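Local coordinates for protein hydrogen peroxide-inducible genes activator (Corynebacterium glutamicum, PDB 6G1B) that probably switches on genes of the peroxide response as a LysR-family transcription regulator of the OxyR type, which senses hydrogen peroxide, at residues Phe175-Ala180 against Ser251-Ile256; Leu191-Leu196 against Ala271-Asp276. The protein carries 1 engineered substitution. One frame throughout, in Å; residues are numbered along the deposited sequence.

Contact 1 (Phe175-Ala180 against Ser251-Ile256); sequences FIVVTA and STLVPI
Val178 and Val254 meet through their CG2 methyls, 3.5 Å apart, on one face of an antiparallel strand pair in the LysR substrate-binding domain. In both valines this methyl sits beside the backbone N, anti to the carbonyl carbon. Ile176 lies side by side with Val254 and points the same way, its CG2 branch 4.0 Å from Val254 CB, while the longer branch leads away from strand 252-255. Met242 of helix 238-246 packs on Val178, Thr252 and Val254, so the helix covers this face.

On the other face Val177 CG2 reaches Leu253 CD2 at 3.9 Å, and the two side chains cross at a slant. At the Pro255 end, Phe175 packs against Leu253 and Pro255. Its side chain runs at about a right angle to that of Leu253, with Phe175 CD2 3.7 Å from Leu253 CB. The same ring crosses Pro255 obliquely, with Phe175 CE2 near Pro255 CG.

Four backbone bonds hold the strands. Ile176 and Val254 exchange two, with Ile176 N 2.8 Å from Val254 O. Val178 and Thr252 exchange two more, and the bond from Val178 N to Thr252 O is nearly straight at 170°. The segment axes run 142° apart, an antiparallel pair with marked twist.

Polar groups gather at the Ser251 end. Thr252 OG1 bonds to Leu202 O, and Ser251 OG to Leu199 O. Thr179 OG1 bonds forward to Ala180 O, from above the carbonyl plane. One water bridges the two segments here, taking a bond from Ala180 N and giving one to Ser251 OG, each 2.8 Å long.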
ATOM      1  N   PHE B 175      16.425  -2.005  11.147  1.00 31.32           N
ATOM      2  CA  PHE B 175      15.733  -2.271  12.401  1.00 31.07           C
ATOM      3  C   PHE B 175      16.118  -3.673  12.867  1.00 31.18           C
ATOM      4  O   PHE B 175      16.660  -4.483  12.117  1.00 31.61           O
ATOM      5  CB  PHE B 175      14.232  -2.123  12.254  1.00 31.22           C
ATOM      6  CG  PHE B 175      13.780  -0.698  12.118  1.00 31.12           C
ATOM      7  CD1 PHE B 175      13.879  -0.049  10.913  1.00 31.27           C
ATOM      8  CD2 PHE B 175      13.276  -0.005  13.197  1.00 30.97           C
ATOM      9  CE1 PHE B 175      13.460   1.263  10.779  1.00 31.21           C
ATOM     10  CE2 PHE B 175      12.868   1.315  13.101  1.00 30.98           C
ATOM     11  CZ  PHE B 175      12.933   1.939  11.876  1.00 31.08           C
ATOM     12  N   ILE B 176      15.890  -3.916  14.140  1.00 30.95           N
ATOM     13  CA  ILE B 176      15.928  -5.247  14.710  1.00 30.98           C
ATOM     14  C   ILE B 176      14.525  -5.519  15.237  1.00 31.07           C
ATOM     15  O   ILE B 176      13.783  -4.600  15.516  1.00 31.08           O
ATOM     16  CB  ILE B 176      17.005  -5.350  15.826  1.00 30.82           C
ATOM     17  CG1 ILE B 176      17.191  -6.801  16.245  1.00 30.93           C
ATOM     18  CG2 ILE B 176      16.671  -4.469  17.047  1.00 30.69           C
ATOM     19  CD1 ILE B 176      18.532  -7.056  16.837  1.00 31.01           C
ATOM     20  N   VAL B 177      14.140  -6.775  15.312  1.00 31.32           N
ATOM     21  CA  VAL B 177      12.865  -7.130  15.878  1.00 31.62           C
ATOM     22  C   VAL B 177      13.114  -7.370  17.359  1.00 31.55           C
ATOM     23  O   VAL B 177      14.112  -7.975  17.755  1.00 31.30           O
ATOM     24  CB  VAL B 177      12.270  -8.375  15.210  1.00 32.06           C
ATOM     25  CG1 VAL B 177      10.892  -8.687  15.769  1.00 32.51           C
ATOM     26  CG2 VAL B 177      12.196  -8.181  13.710  1.00 32.36           C
ATOM     27  N   VAL B 178      12.205  -6.871  18.177  1.00 31.91           N
ATOM     28  CA  VAL B 178      12.276  -7.062  19.621  1.00 32.17           C
ATOM     29  C   VAL B 178      10.977  -7.705  20.083  1.00 32.89           C
ATOM     30  O   VAL B 178       9.910  -7.190  19.797  1.00 33.25           O
ATOM     31  CB  VAL B 178      12.548  -5.724  20.325  1.00 32.08           C
ATOM     32  CG1 VAL B 178      12.588  -5.915  21.818  1.00 32.40           C
ATOM     33  CG2 VAL B 178      13.860  -5.125  19.827  1.00 31.66           C
ATOM     34  N   THR B 179      11.096  -8.834  20.770  1.00 33.33           N
ATOM     35  CA  THR B 179       9.959  -9.550  21.335  1.00 34.28           C
ATOM     36  C   THR B 179      10.131  -9.721  22.846  1.00 34.79           C
ATOM     37  O   THR B 179      11.202  -9.465  23.403  1.00 34.34           O
ATOM     38  CB  THR B 179       9.870 -10.984  20.764  1.00 34.40           C
ATOM     39  OG1 THR B 179      10.937 -11.767  21.306  1.00 34.12           O
ATOM     40  CG2 THR B 179       9.980 -11.010  19.263  1.00 34.27           C
ATOM     41  N   ALA B 180       9.065 -10.199  23.494  1.00 35.91           N
ATOM     42  CA  ALA B 180       9.178 -10.697  24.852  1.00 36.67           C
ATOM     43  C   ALA B 180      10.080 -11.922  24.842  1.00 36.78           C
ATOM     44  O   ALA B 180      10.191 -12.634  23.810  1.00 36.67           O
ATOM     45  CB  ALA B 180       7.803 -11.069  25.399  1.00 37.63           C
ATOM     46  N   SER B 251       5.185  -7.043  20.156  1.00 36.13           N
ATOM     47  CA  SER B 251       6.580  -7.019  19.731  1.00 35.66           C
ATOM     48  C   SER B 251       6.786  -5.670  19.046  1.00 34.99           C
ATOM     49  O   SER B 251       5.840  -4.952  18.828  1.00 34.84           O
ATOM     50  CB  SER B 251       6.833  -8.157  18.755  1.00 36.08           C
ATOM     51  OG  SER B 251       6.450  -9.408  19.321  1.00 36.55           O
ATOM     52  N   THR B 252       8.017  -5.324  18.725  1.00 34.57           N
ATOM     53  CA  THR B 252       8.252  -4.082  17.996  1.00 34.22           C
ATOM     54  C   THR B 252       9.497  -4.114  17.133  1.00 34.28           C
ATOM     55  O   THR B 252      10.227  -5.113  17.113  1.00 34.79           O
ATOM     56  CB  THR B 252       8.290  -2.857  18.956  1.00 33.73           C
ATOM     57  OG1 THR B 252       8.131  -1.635  18.226  1.00 33.60           O
ATOM     58  CG2 THR B 252       9.594  -2.824  19.756  1.00 33.61           C
ATOM     59  N   LEU B 253       9.706  -3.011  16.413  1.00 33.96           N
ATOM     60  CA  LEU B 253      10.907  -2.774  15.632  1.00 33.96           C
ATOM     61  C   LEU B 253      11.684  -1.651  16.289  1.00 33.39           C
ATOM     62  O   LEU B 253      11.102  -0.615  16.609  1.00 33.21           O
ATOM     63  CB  LEU B 253      10.566  -2.361  14.200  1.00 34.31           C
ATOM     64  CG  LEU B 253       9.731  -3.333  13.409  1.00 34.92           C
ATOM     65  CD1 LEU B 253       9.493  -2.835  11.982  1.00 35.49           C
ATOM     66  CD2 LEU B 253      10.367  -4.720  13.423  1.00 35.30           C
ATOM     67  N   VAL B 254      12.998  -1.849  16.441  1.00 33.19           N
ATOM     68  CA  VAL B 254      13.872  -0.862  17.071  1.00 32.75           C
ATOM     69  C   VAL B 254      15.025  -0.583  16.110  1.00 32.81           C
ATOM     70  O   VAL B 254      15.600  -1.534  15.582  1.00 33.18           O
ATOM     71  CB  VAL B 254      14.434  -1.402  18.406  1.00 32.72           C
ATOM     72  CG1 VAL B 254      15.434  -0.430  19.003  1.00 32.54           C
ATOM     73  CG2 VAL B 254      13.304  -1.684  19.392  1.00 32.60           C
ATOM     74  N   PRO B 255      15.355   0.712  15.869  1.00 32.51           N
ATOM     75  CA  PRO B 255      16.553   1.021  15.083  1.00 32.68           C
ATOM     76  C   PRO B 255      17.781   0.432  15.750  1.00 32.63           C
ATOM     77  O   PRO B 255      17.874   0.464  16.992  1.00 32.36           O
ATOM     78  CB  PRO B 255      16.642   2.563  15.120  1.00 32.49           C
ATOM     79  CG  PRO B 255      15.295   3.019  15.587  1.00 32.28           C
ATOM     80  CD  PRO B 255      14.764   1.934  16.443  1.00 32.20           C
ATOM     81  N   ILE B 256      18.708  -0.103  14.953  1.00 32.96           N
ATOM     82  CA  ILE B 256      19.902  -0.744  15.534  1.00 33.12           C
ATOM     83  C   ILE B 256      20.780   0.154  16.409  1.00 32.70           C
ATOM     84  O   ILE B 256      21.379  -0.342  17.338  1.00 32.75           O
ATOM     85  CB  ILE B 256      20.773  -1.492  14.507  1.00 33.86           C
ATOM     86  CG1 ILE B 256      21.320  -0.548  13.466  1.00 34.09           C
ATOM     87  CG2 ILE B 256      19.982  -2.650  13.880  1.00 34.30           C
ATOM     88  CD1 ILE B 256      22.430  -1.196  12.656  1.00 34.93           C
TER
HETATM   89  O   HOH W   1       6.624 -10.090  22.054  0.85 31.53           O

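Contact 2 (Leu191-Leu196 against Ala271-Asp276); sequences LELSAL and ANFNSD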
ATOM      1  N   LEU B 191      13.361 -14.485   9.676  1.00 37.76           N
ATOM      2  CA  LEU B 191      11.935 -14.185   9.577  1.00 38.59           C
ATOM      3  C   LEU B 191      11.597 -13.599   8.233  1.00 39.96           C
ATOM      4  O   LEU B 191      12.368 -12.824   7.689  1.00 40.26           O
ATOM      5  CB  LEU B 191      11.487 -13.199  10.675  1.00 37.73           C
ATOM      6  CG  LEU B 191      11.629 -13.697  12.115  1.00 37.13           C
ATOM      7  CD1 LEU B 191      11.254 -12.609  13.095  1.00 36.61           C
ATOM      8  CD2 LEU B 191      10.735 -14.923  12.293  1.00 38.04           C
ATOM      9  N   GLU B 192      10.432 -13.983   7.715  1.00 41.77           N
ATOM     10  CA  GLU B 192       9.900 -13.459   6.450  1.00 43.51           C
ATOM     11  C   GLU B 192       8.844 -12.430   6.792  1.00 41.88           C
ATOM     12  O   GLU B 192       8.452 -12.326   7.953  1.00 40.12           O
ATOM     13  CB  GLU B 192       9.286 -14.611   5.625  1.00 46.55           C
ATOM     14  CG  GLU B 192      10.313 -15.617   5.083  1.00 48.73           C
ATOM     15  CD  GLU B 192      11.451 -14.971   4.256  1.00 51.70           C
ATOM     16  OE1 GLU B 192      12.627 -15.431   4.322  1.00 54.50           O
ATOM     17  OE2 GLU B 192      11.195 -13.965   3.556  1.00 53.52           O
ATOM     18  N   LEU B 193       8.359 -11.686   5.801  1.00 42.49           N
ATOM     19  CA  LEU B 193       7.288 -10.713   6.047  1.00 42.93           C
ATOM     20  C   LEU B 193       6.022 -11.339   6.631  1.00 44.12           C
ATOM     21  O   LEU B 193       5.371 -10.730   7.484  1.00 45.80           O
ATOM     22  CB  LEU B 193       6.944  -9.890   4.813  1.00 43.87           C
ATOM     23  CG  LEU B 193       7.839  -8.693   4.515  1.00 43.81           C
ATOM     24  CD1 LEU B 193       7.292  -7.842   3.386  1.00 44.97           C
ATOM     25  CD2 LEU B 193       8.108  -7.826   5.735  1.00 42.74           C
ATOM     26  N   SER B 194       5.703 -12.559   6.233  1.00 45.01           N
ATOM     27  CA  SER B 194       4.613 -13.309   6.879  1.00 46.87           C
ATOM     28  C   SER B 194       4.648 -13.357   8.425  1.00 45.89           C
ATOM     29  O   SER B 194       3.605 -13.535   9.055  1.00 48.99           O
ATOM     30  CB  SER B 194       4.587 -14.751   6.382  1.00 48.07           C
ATOM     31  OG  SER B 194       5.741 -15.455   6.782  1.00 50.09           O
ATOM     32  N   ALA B 195       5.834 -13.247   9.020  1.00 42.92           N
ATOM     33  CA  ALA B 195       5.971 -13.215  10.479  1.00 41.75           C
ATOM     34  C   ALA B 195       5.200 -12.092  11.157  1.00 41.23           C
ATOM     35  O   ALA B 195       4.904 -12.199  12.336  1.00 39.26           O
ATOM     36  CB  ALA B 195       7.428 -13.118  10.854  1.00 40.98           C
ATOM     37  N   LEU B 196       4.868 -11.026  10.414  1.00 43.61           N
ATOM     38  CA  LEU B 196       4.034  -9.904  10.908  1.00 45.62           C
ATOM     39  C   LEU B 196       2.726 -10.363  11.537  1.00 46.29           C
ATOM     40  O   LEU B 196       2.311  -9.832  12.575  1.00 47.93           O
ATOM     41  CB  LEU B 196       3.661  -8.963   9.765  1.00 47.87           C
ATOM     42  CG  LEU B 196       4.775  -8.148   9.140  1.00 49.71           C
ATOM     43  CD1 LEU B 196       4.247  -7.389   7.945  1.00 52.76           C
ATOM     44  CD2 LEU B 196       5.321  -7.182  10.140  1.00 49.32           C
ATOM     45  N   ALA B 271      15.181 -10.665  17.368  1.00 34.23           N
ATOM     46  CA  ALA B 271      15.081 -11.480  16.182  1.00 34.56           C
ATOM     47  C   ALA B 271      15.385 -10.574  14.982  1.00 34.47           C
ATOM     48  O   ALA B 271      15.505  -9.339  15.142  1.00 34.09           O
ATOM     49  CB  ALA B 271      13.688 -12.080  16.059  1.00 34.63           C
ATOM     50  N   ASN B 272      15.545 -11.166  13.805  1.00 34.86           N
ATOM     51  CA  ASN B 272      15.757 -10.418  12.575  1.00 35.03           C
ATOM     52  C   ASN B 272      15.050 -11.050  11.413  1.00 35.77           C
ATOM     53  O   ASN B 272      14.821 -12.269  11.394  1.00 36.03           O
ATOM     54  CB  ASN B 272      17.245 -10.257  12.241  1.00 35.02           C
ATOM     55  CG  ASN B 272      17.914  -9.199  13.098  1.00 34.62           C
ATOM     56  OD1 ASN B 272      18.731  -9.544  13.958  1.00 34.59           O
ATOM     57  ND2 ASN B 272      17.529  -7.941  12.940  1.00 34.16           N
ATOM     58  N   PHE B 273      14.686 -10.205  10.447  1.00 36.36           N
ATOM     59  CA  PHE B 273      14.236 -10.676   9.160  1.00 37.32           C
ATOM     60  C   PHE B 273      15.412 -11.178   8.338  1.00 38.80           C
ATOM     61  O   PHE B 273      16.577 -10.820   8.575  1.00 38.43           O
ATOM     62  CB  PHE B 273      13.476  -9.614   8.364  1.00 36.96           C
ATOM     63  CG  PHE B 273      12.232  -9.115   9.034  1.00 36.35           C
ATOM     64  CD1 PHE B 273      10.998  -9.797   8.918  1.00 36.50           C
ATOM     65  CD2 PHE B 273      12.273  -7.942   9.765  1.00 35.73           C
ATOM     66  CE1 PHE B 273       9.869  -9.292   9.516  1.00 36.17           C
ATOM     67  CE2 PHE B 273      11.147  -7.448  10.396  1.00 35.37           C
ATOM     68  CZ  PHE B 273       9.960  -8.130  10.296  1.00 35.71           C
ATOM     69  N   ASN B 274      15.081 -12.029   7.372  1.00 41.14           N
ATOM     70  CA  ASN B 274      16.057 -12.652   6.509  1.00 43.96           C
ATOM     71  C   ASN B 274      16.690 -11.634   5.566  1.00 44.58           C
ATOM     72  O   ASN B 274      16.196 -10.519   5.413  1.00 42.84           O
ATOM     73  CB  ASN B 274      15.390 -13.819   5.726  1.00 46.24           C
ATOM     74  CG  ASN B 274      16.378 -14.828   5.228  1.00 48.76           C
ATOM     75  OD1 ASN B 274      17.323 -15.194   5.933  1.00 50.25           O
ATOM     76  ND2 ASN B 274      16.188 -15.271   3.991  1.00 52.18           N
ATOM     77  N   SER B 275      17.800 -12.044   4.957  1.00 47.58           N
ATOM     78  CA  SER B 275      18.521 -11.273   3.939  1.00 50.21           C
ATOM     79  C   SER B 275      17.632 -10.645   2.869  1.00 51.11           C
ATOM     80  O   SER B 275      17.889  -9.514   2.442  1.00 56.01           O
ATOM     81  CB  SER B 275      19.590 -12.127   3.242  1.00 52.84           C
ATOM     82  OG  SER B 275      20.056 -13.246   4.003  1.00 56.05           O
ATOM     83  N   ASP B 276      16.602 -11.363   2.429  1.00 51.12           N
ATOM     84  CA  ASP B 276      15.765 -10.880   1.332  1.00 50.97           C
ATOM     85  C   ASP B 276      14.736  -9.831   1.758  1.00 47.44           C
ATOM     86  O   ASP B 276      14.134  -9.181   0.904  1.00 48.22           O
ATOM     87  CB  ASP B 276      15.099 -12.030   0.545  1.00 53.73           C
ATOM     88  CG  ASP B 276      14.537 -13.149   1.425  1.00 58.44           C
ATOM     89  OD1 ASP B 276      14.124 -12.870   2.599  1.00 63.40           O
ATOM     90  OD2 ASP B 276      14.525 -14.328   0.931  1.00 59.03           O
TER
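Leu191 and Phe273 pair through their backbones in a single bridge, with CA atoms 4.2 Å apart. Leu191 N gives a bond of 3.2 Å to Asn272 O, in the carbonyl plane and on a lone pair. Leu191 O takes a shorter one, 2.8 Å, from Asn274 N.

The side chains fill in around this bridge. Leu191 CB lies 3.9 Å from Phe273 CD1, and Leu191 CD1 extends to the methyl of Ala271. The Phe273 ring turns its edge to Glu192 O, which lies in the ring plane 3.7 Å from CE1. That same oxygen accepts a hydrogen bond from Ala195 N, within the 3-10 turn, which helps fix its position.

Glu192, Asn274 and Asp276 form a partly exposed polar edge. The Glu192 chain bends at chi2 (-54°) and lies beside the Asn274 side chain, pointing the same way, with its carboxylate steeply turned to the amide. Glu192 OE2 comes 3.3 Å from Asp276 OD1, an approach of like charges that could raise the proton affinity of one of them. The two carboxylate planes are turned 68° against each other. Asn274 ND2 gives Asp276 OD1 a weak bond of 3.5 Å.

Farther out, Phe273 rests on Val177 of strand 165-180 and on Leu210 of strand 209-211. Leu193 and Leu196 also touch Leu210, next to the disulfide-forming Cys209. Leu196 packs on Val215 of the second subunit as well. This short bridge joins the loop after strand 165-180 to the loop between strands 268-271 and 278-288 in the LysR substrate-binding domain, which has the fold of periplasmic binding proteins.

In the fold
The centres of contacts 1 and 2 lie 12 Å apart, and strand 165-180 connects them. Its Val177 pairs with Leu253 in contact 1 and turns its backbone to contact 2. There Val177 N lies 2.9 Å from Ala271 O, a probable hydrogen bond. Val177 CG2 also packs 3.6 Å from Phe273 CE2, so one apolar layer spans both contacts. The segments alternate along the chain. Strand 165-180 also carries Ile168 and Pro169, which line the hydrogen peroxide pocket with Gln305, at an earlier point than Phe175-Ala180. Contact 2 instead lies by strand 209-211, which carries one cysteine of the Cys209-Cys218 disulfide.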